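Local coordinates for nucleoporin nup120 (PDB 4GQ2), which serves as a structural component of the nuclear pore complex, whose nucleoporins can also act as docking partners for transport factors, at residues A[7-11]-A[677-681]; A[12-17]-A[86-90]; A[52-56]-A[78-82]; A[104-108]-A[138-142]; A[283-287]-A[346-350]. One frame throughout, in Å; residues are numbered along the deposited sequence.

Contact 1. Residues A[7-11]-A[677-681]; sequences HAVVP and SVARV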
# COMPACT_ATOMS: atom_id res chain seq x y z
N HIS A 7 -4.89 -0.96 20.52
CA HIS A 7 -5.69 0.01 19.81
C HIS A 7 -5.44 0.02 18.33
O HIS A 7 -4.38 -0.42 17.87
CB HIS A 7 -5.59 1.40 20.45
CG HIS A 7 -4.21 2.02 20.38
ND1 HIS A 7 -3.09 1.30 20.17
CD2 HIS A 7 -3.80 3.35 20.54
CE1 HIS A 7 -2.02 2.13 20.17
NE2 HIS A 7 -2.46 3.38 20.40
N ALA A 8 -6.43 0.48 17.59
CA ALA A 8 -6.29 0.74 16.17
C ALA A 8 -6.19 2.25 16.00
O ALA A 8 -7.07 2.98 16.42
CB ALA A 8 -7.48 0.19 15.41
N VAL A 9 -5.10 2.70 15.37
CA VAL A 9 -4.81 4.11 15.23
C VAL A 9 -5.09 4.59 13.80
O VAL A 9 -4.66 3.95 12.84
CB VAL A 9 -3.32 4.40 15.58
CG1 VAL A 9 -2.99 5.87 15.37
CG2 VAL A 9 -3.01 4.01 17.02
N VAL A 10 -5.80 5.70 13.66
CA VAL A 10 -5.99 6.34 12.36
C VAL A 10 -5.58 7.81 12.45
O VAL A 10 -6.12 8.55 13.27
CB VAL A 10 -7.43 6.20 11.83
CG1 VAL A 10 -7.56 6.77 10.42
CG2 VAL A 10 -7.87 4.75 11.82
N PRO A 11 -4.60 8.23 11.62
CA PRO A 11 -4.23 9.63 11.61
C PRO A 11 -5.40 10.46 11.12
O PRO A 11 -6.17 10.01 10.27
CB PRO A 11 -3.09 9.68 10.58
CG PRO A 11 -2.54 8.30 10.56
CD PRO A 11 -3.75 7.43 10.73
N SER A 677 -10.17 1.77 8.94
CA SER A 677 -9.88 1.19 10.25
C SER A 677 -9.58 -0.30 10.14
O SER A 677 -8.59 -0.79 10.68
CB SER A 677 -11.07 1.42 11.19
OG SER A 677 -11.25 2.81 11.41
N VAL A 678 -10.44 -1.01 9.41
CA VAL A 678 -10.28 -2.44 9.18
C VAL A 678 -8.95 -2.75 8.49
O VAL A 678 -8.21 -3.64 8.93
CB VAL A 678 -11.47 -3.02 8.38
CG1 VAL A 678 -11.17 -4.44 7.92
CG2 VAL A 678 -12.74 -2.99 9.23
N ALA A 679 -8.65 -1.99 7.43
CA ALA A 679 -7.39 -2.15 6.69
C ALA A 679 -6.16 -2.02 7.57
O ALA A 679 -5.21 -2.79 7.41
CB ALA A 679 -7.32 -1.16 5.53
N ARG A 680 -6.17 -1.08 8.51
CA ARG A 680 -5.03 -0.89 9.40
C ARG A 680 -4.86 -2.06 10.36
O ARG A 680 -3.75 -2.55 10.55
CB ARG A 680 -5.12 0.46 10.14
CG ARG A 680 -4.86 1.64 9.20
CD ARG A 680 -5.08 3.01 9.83
NE ARG A 680 -4.75 4.06 8.86
CZ ARG A 680 -3.55 4.62 8.73
NH1 ARG A 680 -2.55 4.29 9.53
NH2 ARG A 680 -3.37 5.55 7.79
N VAL A 681 -5.97 -2.52 10.93
CA VAL A 681 -5.93 -3.69 11.82
C VAL A 681 -5.51 -4.95 11.05
O VAL A 681 -4.65 -5.70 11.53
CB VAL A 681 -7.27 -3.91 12.55
CG1 VAL A 681 -7.28 -5.24 13.28
CG2 VAL A 681 -7.55 -2.77 13.52
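Ser677 OG, hydrogen-bonded to the backbone oxygen of Phe673 one turn earlier in its helix, rests against Val10 CG2 at 3.9 Å. No hydrogen bond joins the two segments, so the evidence for the contact is in its packing. Arg680 contributes more than any other residue; its chain runs extended from CG to NE and passes the strand backbone, CD lying 3.2 Å from Val9 O and 3.8 Å from Val10 CG2. With chi4 at -91° the guanidinium is turned out of line with that chain and offers a face to Pro11: Pro11 CD lies over the centre of the group, 3.5 Å from Arg680 CZ. Nearer the other end of the strand segment, Ala8 CB meets Val681 CG2 at 3.5 Å. The axes of the strand and helix segments approach to 8.2 Å, at 122° between their directions, so the helix runs across the strand rather than along it. The contact thereby joins the propeller part of the chain to the helical part: strand 3-11 pairs through Ala8 and Val10 with strand 539-544, while helix 672-703 is backed on its other sides by helices 770-777 and 790-803.

Contact 2. Residues A[12-17]-A[86-90]; sequences IDLQSF and IFDVS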
# COMPACT_ATOMS: atom_id res chain seq x y z
N ILE A 12 -5.54 11.67 11.65
CA ILE A 12 -6.60 12.57 11.24
C ILE A 12 -6.07 13.48 10.14
O ILE A 12 -5.71 14.64 10.37
CB ILE A 12 -7.16 13.37 12.43
CG1 ILE A 12 -7.70 12.41 13.47
CG2 ILE A 12 -8.27 14.30 11.98
CD1 ILE A 12 -7.98 13.07 14.80
N ASP A 13 -6.01 12.92 8.93
CA ASP A 13 -5.65 13.66 7.75
C ASP A 13 -6.55 13.20 6.62
O ASP A 13 -7.23 12.17 6.74
CB ASP A 13 -4.14 13.53 7.43
CG ASP A 13 -3.69 12.09 7.18
OD1 ASP A 13 -4.42 11.30 6.54
OD2 ASP A 13 -2.57 11.75 7.61
N LEU A 14 -6.60 13.98 5.54
CA LEU A 14 -7.50 13.71 4.42
C LEU A 14 -7.25 12.33 3.80
O LEU A 14 -8.20 11.58 3.52
CB LEU A 14 -7.36 14.81 3.36
CG LEU A 14 -8.33 16.01 3.44
CD1 LEU A 14 -8.39 16.66 4.82
CD2 LEU A 14 -7.96 17.03 2.39
N GLN A 15 -5.98 12.00 3.61
CA GLN A 15 -5.56 10.75 2.99
C GLN A 15 -6.06 9.51 3.74
O GLN A 15 -6.59 8.58 3.12
CB GLN A 15 -4.03 10.72 2.84
CG GLN A 15 -3.48 9.60 1.96
CD GLN A 15 -3.95 9.66 0.52
OE1 GLN A 15 -4.26 10.72 -0.03
NE2 GLN A 15 -4.01 8.49 -0.12
N SER A 16 -5.90 9.50 5.07
CA SER A 16 -6.24 8.33 5.87
C SER A 16 -7.74 8.09 5.96
O SER A 16 -8.18 6.97 6.19
CB SER A 16 -5.65 8.43 7.29
OG SER A 16 -4.24 8.51 7.26
N PHE A 17 -8.51 9.15 5.78
CA PHE A 17 -9.97 9.07 5.80
C PHE A 17 -10.57 8.93 4.39
O PHE A 17 -11.79 8.94 4.24
CB PHE A 17 -10.55 10.32 6.47
CG PHE A 17 -10.62 10.24 7.97
CD1 PHE A 17 -9.46 10.18 8.74
CD2 PHE A 17 -11.85 10.24 8.62
CE1 PHE A 17 -9.53 10.11 10.13
CE2 PHE A 17 -11.92 10.18 10.01
CZ PHE A 17 -10.76 10.11 10.77
N ILE A 86 -13.64 19.21 11.79
CA ILE A 86 -14.59 18.14 12.08
C ILE A 86 -14.49 17.01 11.06
O ILE A 86 -14.64 17.24 9.86
CB ILE A 86 -16.05 18.65 12.11
CG1 ILE A 86 -16.19 19.84 13.05
CG2 ILE A 86 -17.00 17.53 12.51
CD1 ILE A 86 -17.39 20.72 12.77
N PHE A 87 -14.22 15.81 11.55
CA PHE A 87 -14.16 14.60 10.73
C PHE A 87 -15.27 13.63 11.13
O PHE A 87 -15.49 13.37 12.32
CB PHE A 87 -12.81 13.92 10.93
CG PHE A 87 -11.67 14.59 10.21
CD1 PHE A 87 -11.14 15.79 10.68
CD2 PHE A 87 -11.09 13.99 9.09
CE1 PHE A 87 -10.06 16.40 10.02
CE2 PHE A 87 -10.02 14.59 8.43
CZ PHE A 87 -9.50 15.79 8.90
N ASP A 88 -15.98 13.09 10.14
CA ASP A 88 -16.95 12.03 10.39
C ASP A 88 -16.22 10.72 10.69
O ASP A 88 -15.44 10.23 9.86
CB ASP A 88 -17.89 11.87 9.19
CG ASP A 88 -18.99 10.82 9.42
OD1 ASP A 88 -18.88 10.03 10.38
OD2 ASP A 88 -19.96 10.78 8.64
N VAL A 89 -16.46 10.15 11.87
CA VAL A 89 -15.77 8.93 12.28
C VAL A 89 -16.76 7.80 12.54
O VAL A 89 -16.45 6.85 13.28
CB VAL A 89 -14.87 9.16 13.51
CG1 VAL A 89 -13.77 10.17 13.19
CG2 VAL A 89 -15.69 9.64 14.71
N SER A 90 -17.95 7.90 11.94
CA SER A 90 -19.01 6.90 12.10
C SER A 90 -18.53 5.53 11.65
O SER A 90 -17.93 5.40 10.59
CB SER A 90 -20.25 7.27 11.28
OG SER A 90 -20.59 8.63 11.45
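Ile12 and Phe87 make the closest backbone approach, 7.8 Å between CA atoms, and the loop after strand 3-11 and the end of strand 83-88 meet mainly through side chains, with no backbone hydrogen bond between them. The loop is shaped by an Asx motif: Asp13 OD1 accepts from Ser16 N at 2.8 Å, nearly in line with its own C-O bond, and from Ser16 OG at 2.9 Å on the syn side, while OD2 is taken by Ile434 N. Ile12 just before this turn, and Leu14 and Phe17 within and after it, gather round the ring of Phe87, on a strand of the propeller domain. Ile12 places CG2 anti to its own backbone N, which sets this methyl over one face of the ring, 3.5 Å from the centroid and only 15° off the normal, a CH-pi contact. At its edge the Phe87 ring points into a face of Phe17, CD2 lying above the centre; centroids 5.0 Å apart and planes at 63° define an edge-to-face pair. Phe17 in turn stacks with Phe673 of the helical part. Replacing Phe87 with an alanine would probably leave the Ile12 methyl and the face of Phe17 without their shared partner and open a gap between loop and strand. The rim of Phe17 is used as well: CE2 lies 3.5 Å from Asp88 O and 3.7 Å from Val89 CG1, both near the ring plane. Just beyond, the strand ends in an Asx turn, Ser90 N donating to Asp88 OD1 at 2.8 Å and 165°.

Contact 3. Residues A[52-56]-A[78-82]; sequences KKECV and IFQNR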
# COMPACT_ATOMS: atom_id res chain seq x y z
N LYS A 52 3.38 22.16 15.40
CA LYS A 52 2.61 22.28 16.64
C LYS A 52 1.45 23.26 16.53
O LYS A 52 0.34 22.98 17.00
CB LYS A 52 3.51 22.67 17.81
CG LYS A 52 4.43 21.55 18.29
CD LYS A 52 5.03 21.88 19.64
CE LYS A 52 6.24 21.01 19.94
NZ LYS A 52 6.67 21.13 21.36
N LYS A 53 1.69 24.40 15.88
CA LYS A 53 0.67 25.43 15.78
C LYS A 53 -0.46 24.96 14.88
O LYS A 53 -1.64 25.18 15.19
CB LYS A 53 1.25 26.74 15.27
CG LYS A 53 0.31 27.93 15.39
CD LYS A 53 0.93 29.21 14.86
CE LYS A 53 -0.05 30.36 14.96
NZ LYS A 53 0.50 31.60 14.34
N GLU A 54 -0.11 24.28 13.79
CA GLU A 54 -1.07 23.95 12.74
C GLU A 54 -1.70 22.55 12.83
O GLU A 54 -2.79 22.35 12.30
CB GLU A 54 -0.44 24.11 11.35
CG GLU A 54 0.31 25.43 11.15
CD GLU A 54 -0.59 26.59 10.75
OE1 GLU A 54 -1.74 26.35 10.33
OE2 GLU A 54 -0.12 27.75 10.83
N CYS A 55 -1.03 21.60 13.48
CA CYS A 55 -1.38 20.18 13.34
C CYS A 55 -1.54 19.41 14.64
O CYS A 55 -1.97 18.27 14.63
CB CYS A 55 -0.34 19.46 12.49
SG CYS A 55 0.07 20.31 10.95
N VAL A 56 -1.16 20.03 15.76
CA VAL A 56 -1.21 19.35 17.04
C VAL A 56 -2.30 20.00 17.86
O VAL A 56 -2.11 21.08 18.40
CB VAL A 56 0.15 19.43 17.78
CG1 VAL A 56 0.07 18.71 19.11
CG2 VAL A 56 1.27 18.84 16.92
N ILE A 78 -9.25 21.14 17.92
CA ILE A 78 -8.94 22.57 17.87
C ILE A 78 -7.44 22.83 17.91
O ILE A 78 -6.70 22.17 18.65
CB ILE A 78 -9.70 23.38 18.95
CG1 ILE A 78 -9.39 22.86 20.37
CG2 ILE A 78 -11.19 23.40 18.65
CD1 ILE A 78 -10.05 23.67 21.47
N PHE A 79 -6.99 23.80 17.12
CA PHE A 79 -5.57 24.05 16.90
C PHE A 79 -5.19 25.52 17.16
O PHE A 79 -6.05 26.40 17.13
CB PHE A 79 -5.18 23.63 15.47
CG PHE A 79 -5.53 22.20 15.14
CD1 PHE A 79 -6.80 21.88 14.67
CD2 PHE A 79 -4.60 21.18 15.32
CE1 PHE A 79 -7.13 20.56 14.38
CE2 PHE A 79 -4.92 19.86 15.02
CZ PHE A 79 -6.19 19.55 14.55
N GLN A 80 -3.92 25.76 17.41
CA GLN A 80 -3.44 27.11 17.69
C GLN A 80 -3.33 28.00 16.45
O GLN A 80 -2.80 29.11 16.51
CB GLN A 80 -2.12 27.07 18.48
CG GLN A 80 -2.32 26.74 19.95
CD GLN A 80 -1.02 26.73 20.73
OE1 GLN A 80 -0.06 26.05 20.36
NE2 GLN A 80 -1.00 27.47 21.83
N ASN A 81 -3.84 27.51 15.32
CA ASN A 81 -3.98 28.34 14.13
C ASN A 81 -5.41 28.87 13.99
O ASN A 81 -5.85 29.21 12.89
CB ASN A 81 -3.52 27.59 12.88
CG ASN A 81 -4.40 26.39 12.54
OD1 ASN A 81 -5.32 26.05 13.29
ND2 ASN A 81 -4.12 25.76 11.41
N ARG A 82 -6.12 28.94 15.11
CA ARG A 82 -7.49 29.47 15.19
C ARG A 82 -8.46 28.69 14.31
O ARG A 82 -9.29 29.27 13.60
CB ARG A 82 -7.55 30.97 14.84
CG ARG A 82 -6.67 31.85 15.70
CD ARG A 82 -6.74 33.30 15.25
NE ARG A 82 -5.43 33.95 15.37
CZ ARG A 82 -5.23 35.27 15.41
NH1 ARG A 82 -6.25 36.11 15.36
NH2 ARG A 82 -4.00 35.74 15.52
O HOH W 1 -2.35 23.72 17.73
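Lys53 and Gln80 come within 4.8 Å of each other, CA to CA, and Glu54 and Asn81 within 5.4 Å, so the last part of helix 46-55 presses its backbone almost directly on the hairpin turn between the neighbouring antiparallel strands 73-79 and 83-88 of a propeller sheet. The turn is closed by a weak bond from Arg82 N to Phe79 O. The one direct hydrogen bond between side chains across the contact runs from Asn81 ND2 to Glu54 OE1, 2.7 Å long with an angle of 158° at the hydrogen. OE1 lies close to the amide plane of Asn81, but the donor approaches it from above the carboxylate plane, the two flat groups standing 78° apart. Glu54 reaches this position because its chain bends at chi2 (-83°) and so doubles back toward the turn. Phe79 points its edge at the helix segment, CE2 3.4 Å from Cys55 O, which lies near the ring plane. Lys53 lies alongside the turn with an extended chain, its CG 3.5 Å from Gln80 O. A water bridges the backbones, lying 2.7 Å from Val56 O and accepting from Gln80 N at 2.6 Å. Polar bonds and the packing of Phe79 and the Lys53 chain share the contact. Asn81 OD1 is bonded to Thr83 OG1, which together with the bond to Glu54 fixes the orientation of the amide, and Glu54 OE2 forms a salt bridge with Lys453; a carboxylate gripped by an amide donor and an ammonium group is likely to stay ionised.

Contact 4. Residues A[104-108]-A[138-142]; sequences KIHFP and LYYIR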
# COMPACT_ATOMS: atom_id res chain seq x y z
N LYS A 104 -13.40 22.56 8.01
CA LYS A 104 -12.46 23.36 8.78
C LYS A 104 -13.05 24.75 8.97
O LYS A 104 -13.33 25.46 8.00
CB LYS A 104 -11.11 23.43 8.07
CG LYS A 104 -10.12 24.42 8.68
CD LYS A 104 -8.79 24.43 7.95
CE LYS A 104 -8.11 23.07 8.01
NZ LYS A 104 -6.70 23.14 7.55
N ILE A 105 -13.24 25.12 10.24
CA ILE A 105 -13.87 26.37 10.62
C ILE A 105 -12.81 27.28 11.21
O ILE A 105 -12.11 26.91 12.14
CB ILE A 105 -15.00 26.12 11.65
CG1 ILE A 105 -16.07 25.22 11.03
CG2 ILE A 105 -15.61 27.43 12.12
CD1 ILE A 105 -17.03 24.58 12.00
N HIS A 106 -12.68 28.48 10.64
CA HIS A 106 -11.71 29.46 11.11
C HIS A 106 -12.37 30.46 12.00
O HIS A 106 -13.53 30.85 11.77
CB HIS A 106 -11.05 30.20 9.95
CG HIS A 106 -10.38 29.29 8.95
ND1 HIS A 106 -9.06 29.02 8.98
CD2 HIS A 106 -10.90 28.59 7.86
CE1 HIS A 106 -8.75 28.20 7.97
NE2 HIS A 106 -9.88 27.93 7.28
N PHE A 107 -11.63 30.88 13.02
CA PHE A 107 -12.09 31.82 14.04
C PHE A 107 -11.12 33.00 14.10
O PHE A 107 -9.96 32.86 13.72
CB PHE A 107 -12.14 31.13 15.40
CG PHE A 107 -13.25 30.12 15.52
CD1 PHE A 107 -13.07 28.82 15.07
CD2 PHE A 107 -14.46 30.48 16.10
CE1 PHE A 107 -14.10 27.89 15.19
CE2 PHE A 107 -15.49 29.55 16.22
CZ PHE A 107 -15.31 28.26 15.77
N PRO A 108 -11.61 34.17 14.58
CA PRO A 108 -10.74 35.35 14.74
C PRO A 108 -9.86 35.23 15.98
O PRO A 108 -8.89 35.98 16.12
CB PRO A 108 -11.74 36.51 14.91
CG PRO A 108 -13.10 35.94 14.69
CD PRO A 108 -13.00 34.47 14.94
N LEU A 138 -19.26 33.86 21.93
CA LEU A 138 -19.96 32.58 21.85
C LEU A 138 -20.53 32.37 20.45
O LEU A 138 -21.28 33.20 19.94
CB LEU A 138 -21.08 32.49 22.89
CG LEU A 138 -22.14 31.39 22.72
CD1 LEU A 138 -21.58 30.00 23.03
CD2 LEU A 138 -23.35 31.66 23.58
N TYR A 139 -20.16 31.25 19.83
CA TYR A 139 -20.62 30.95 18.49
C TYR A 139 -21.59 29.80 18.49
O TYR A 139 -21.38 28.80 19.18
CB TYR A 139 -19.45 30.65 17.58
CG TYR A 139 -18.49 31.80 17.39
CD1 TYR A 139 -18.71 32.76 16.39
CD2 TYR A 139 -17.35 31.92 18.19
CE1 TYR A 139 -17.83 33.81 16.20
CE2 TYR A 139 -16.46 32.97 18.00
CZ TYR A 139 -16.70 33.91 17.01
OH TYR A 139 -15.81 34.95 16.83
N TYR A 140 -22.65 29.95 17.71
CA TYR A 140 -23.70 28.94 17.62
C TYR A 140 -23.76 28.44 16.18
O TYR A 140 -24.36 29.08 15.31
CB TYR A 140 -25.04 29.55 18.07
CG TYR A 140 -26.21 28.60 18.08
CD1 TYR A 140 -26.45 27.77 19.17
CD2 TYR A 140 -27.08 28.53 17.00
CE1 TYR A 140 -27.53 26.90 19.19
CE2 TYR A 140 -28.16 27.67 17.01
CZ TYR A 140 -28.38 26.86 18.09
OH TYR A 140 -29.47 26.00 18.07
N ILE A 141 -23.13 27.29 15.96
CA ILE A 141 -22.91 26.75 14.61
C ILE A 141 -23.83 25.57 14.29
O ILE A 141 -23.82 24.56 15.00
CB ILE A 141 -21.44 26.34 14.38
CG1 ILE A 141 -20.51 27.54 14.56
CG2 ILE A 141 -21.25 25.75 12.99
CD1 ILE A 141 -19.07 27.16 14.85
N ARG A 142 -24.62 25.71 13.23
CA ARG A 142 -25.49 24.64 12.75
C ARG A 142 -24.80 23.81 11.67
O ARG A 142 -24.36 24.35 10.65
CB ARG A 142 -26.80 25.20 12.21
CG ARG A 142 -27.88 25.47 13.25
CD ARG A 142 -29.23 25.58 12.56
NE ARG A 142 -30.22 26.36 13.30
CZ ARG A 142 -30.28 27.69 13.31
NH1 ARG A 142 -29.39 28.42 12.64
NH2 ARG A 142 -31.23 28.30 14.00
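Phe107 and Tyr139 are brought together by matching first torsions, chi1 -71° and -63°, each setting CG beside its own backbone N and sending the ring across the space between two sheets. This is blade-to-blade packing in the beta-propeller: strand 101-106 belongs to one sheet, strand 138-143 to the next, and the nearest CA pairs, Ile105 with Ile141 and Phe107 with Tyr139, are 9.9 Å and 9.7 Å apart, a spacing too wide for backbone pairing and bridged by side chains from both sheets. The rings meet edge to face. Phe107 presents the edge, with CE2 3.6 Å from Tyr139 CD2 and over the tyrosine face; the centroids are 5.2 Å apart and the planes stand at 75°. The side chains run past one another from opposite sides, and Phe107 CE2 lies off-centre, over the CD2 and CE2 side of the tyrosine ring. Ile141 reaches in beside Tyr139, CD1 coming 4.0 Å from Phe107 CZ. A looser pair, Ile105 CD1 and Ile141 CD1 at 4.4 Å, carries the apolar layer on along the strands. Further residues of both sheets enclose the same layer: Phe107 also touches Leu84 within its own sheet and Thr133 of the neighbouring one, and Tyr139 lies on Cys160 and Cys162 of the adjoining strand. At the phenol end, Tyr139 OH lies 3.4 Å from Pro108 CD and 3.6 Å from Pro108 CG, a contact with the ring carbons of the proline.

Contact 5. Residues A[283-287]-A[346-350]; sequences QSFPY and MLSDF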
# COMPACT_ATOMS: atom_id res chain seq x y z
N GLN A 283 -3.27 20.44 38.59
CA GLN A 283 -3.46 19.70 37.34
C GLN A 283 -4.92 19.77 36.92
O GLN A 283 -5.82 19.62 37.76
CB GLN A 283 -3.01 18.25 37.49
CG GLN A 283 -1.79 18.02 38.37
CD GLN A 283 -2.13 17.63 39.80
OE1 GLN A 283 -3.08 18.16 40.39
NE2 GLN A 283 -1.36 16.71 40.36
N SER A 284 -5.17 20.00 35.63
CA SER A 284 -6.53 20.17 35.13
C SER A 284 -7.00 18.98 34.31
O SER A 284 -6.45 18.67 33.25
CB SER A 284 -6.66 21.46 34.33
OG SER A 284 -8.02 21.74 34.06
N PHE A 285 -8.04 18.32 34.81
CA PHE A 285 -8.65 17.14 34.17
C PHE A 285 -10.09 16.98 34.64
O PHE A 285 -10.47 17.56 35.66
CB PHE A 285 -7.84 15.87 34.48
CG PHE A 285 -7.36 15.77 35.90
CD1 PHE A 285 -8.26 15.51 36.94
CD2 PHE A 285 -6.01 15.92 36.21
CE1 PHE A 285 -7.82 15.42 38.25
CE2 PHE A 285 -5.57 15.82 37.53
CZ PHE A 285 -6.48 15.57 38.55
N PRO A 286 -10.91 16.20 33.91
CA PRO A 286 -12.27 15.95 34.39
C PRO A 286 -12.30 15.13 35.68
O PRO A 286 -11.44 14.27 35.89
CB PRO A 286 -12.93 15.18 33.23
CG PRO A 286 -11.81 14.65 32.41
CD PRO A 286 -10.68 15.63 32.56
N TYR A 287 -13.27 15.42 36.53
CA TYR A 287 -13.45 14.74 37.81
C TYR A 287 -14.72 13.91 37.79
O TYR A 287 -14.87 12.97 38.57
CB TYR A 287 -13.58 15.77 38.94
CG TYR A 287 -12.28 16.28 39.51
CD1 TYR A 287 -11.65 17.38 38.95
CD2 TYR A 287 -11.71 15.68 40.63
CE1 TYR A 287 -10.47 17.87 39.49
CE2 TYR A 287 -10.53 16.16 41.17
CZ TYR A 287 -9.91 17.25 40.60
OH TYR A 287 -8.73 17.72 41.12
N MET A 346 -0.52 11.43 35.02
CA MET A 346 -1.72 12.22 35.29
C MET A 346 -2.95 11.62 34.63
O MET A 346 -2.88 11.08 33.52
CB MET A 346 -1.56 13.66 34.82
CG MET A 346 -0.61 14.50 35.66
SD MET A 346 -0.75 16.26 35.26
CE MET A 346 0.77 16.88 35.98
N LEU A 347 -4.08 11.73 35.31
CA LEU A 347 -5.36 11.37 34.72
C LEU A 347 -5.65 12.33 33.57
O LEU A 347 -5.59 13.55 33.74
CB LEU A 347 -6.48 11.45 35.76
CG LEU A 347 -7.87 11.04 35.28
CD1 LEU A 347 -7.83 9.60 34.80
CD2 LEU A 347 -8.91 11.21 36.37
N SER A 348 -5.94 11.77 32.41
CA SER A 348 -6.36 12.57 31.26
C SER A 348 -7.88 12.61 31.16
O SER A 348 -8.46 13.68 30.95
CB SER A 348 -5.75 12.02 29.97
OG SER A 348 -6.43 12.53 28.83
N ASP A 349 -8.52 11.45 31.30
CA ASP A 349 -9.95 11.34 31.09
C ASP A 349 -10.41 9.95 31.51
O ASP A 349 -9.58 9.06 31.73
CB ASP A 349 -10.28 11.58 29.61
CG ASP A 349 -11.73 11.98 29.37
OD1 ASP A 349 -12.53 12.01 30.34
OD2 ASP A 349 -12.07 12.27 28.21
N PHE A 350 -11.72 9.75 31.61
CA PHE A 350 -12.28 8.44 31.91
C PHE A 350 -13.76 8.36 31.52
O PHE A 350 -14.43 9.39 31.39
CB PHE A 350 -12.05 8.04 33.39
CG PHE A 350 -12.74 8.92 34.39
CD1 PHE A 350 -12.22 10.17 34.72
CD2 PHE A 350 -13.90 8.49 35.03
CE1 PHE A 350 -12.86 10.98 35.64
CE2 PHE A 350 -14.54 9.30 35.96
CZ PHE A 350 -14.02 10.55 36.27
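Met346 begins the strand segment with a side chain extended beyond CG that lies beside the poorly ordered Gln283. At Leu347 the fit is firmer: its carbonyl oxygen lies 3.3 Å from Phe285 CB, and Leu347 CB sits over one face of the Phe285 ring. Phe285 turns CG into the space between its own backbone N and carbonyl carbon (chi1 42°), which swings the ring over this residue. Leu347 CD2 continues to Pro286 O, 4.0 Å away. Ser348 contributes its backbone, O lying 3.4 Å from Pro286 CD. Ser348 and Asp349 both face Ala367 of strand 361-370, a classic beta bulge in the edge strand of a propeller sheet, and the loop 283-287 leads into the first strand of the neighbouring sheet. Asp349 OD1 touches Pro286 CG at 3.4 Å and accepts from Phe350 N at 2.7 Å, the donor standing 40° out of the carboxylate plane; OD2 is bonded to Ile523 N. With an alanine in place of Asp349, the amides of Phe350 and Ile523 would probably each lose an acceptor and the Pro286 ring the group that flanks it. Phe350 directs its ring edge at the loop backbone: CE1 is 3.6 Å from Pro286 O and CZ 3.4 Å from Tyr287 O, while the ring also meets Phe310 edge to face.

From the N terminus, strand 3-11 opens contact 1, which closes only at helix 672-703; all the other contacts nest within this loop, and none cross. Contact 2 follows directly, joining the loop 12-17 to 86-90, and it touches contact 1 through Pro11 and Phe17. Inside its loop lies contact 3, where helix 46-55 meets the turn between strands 73-79 and 83-88. Contacts 4 and 5 then follow in series, each bridging propeller sheets. Arg82 links contact 3 to contact 4 by probable hydrogen bonds to Phe107 and Pro108. Contact 5 reaches the same sheet as contact 1, about 26 Å away between centres.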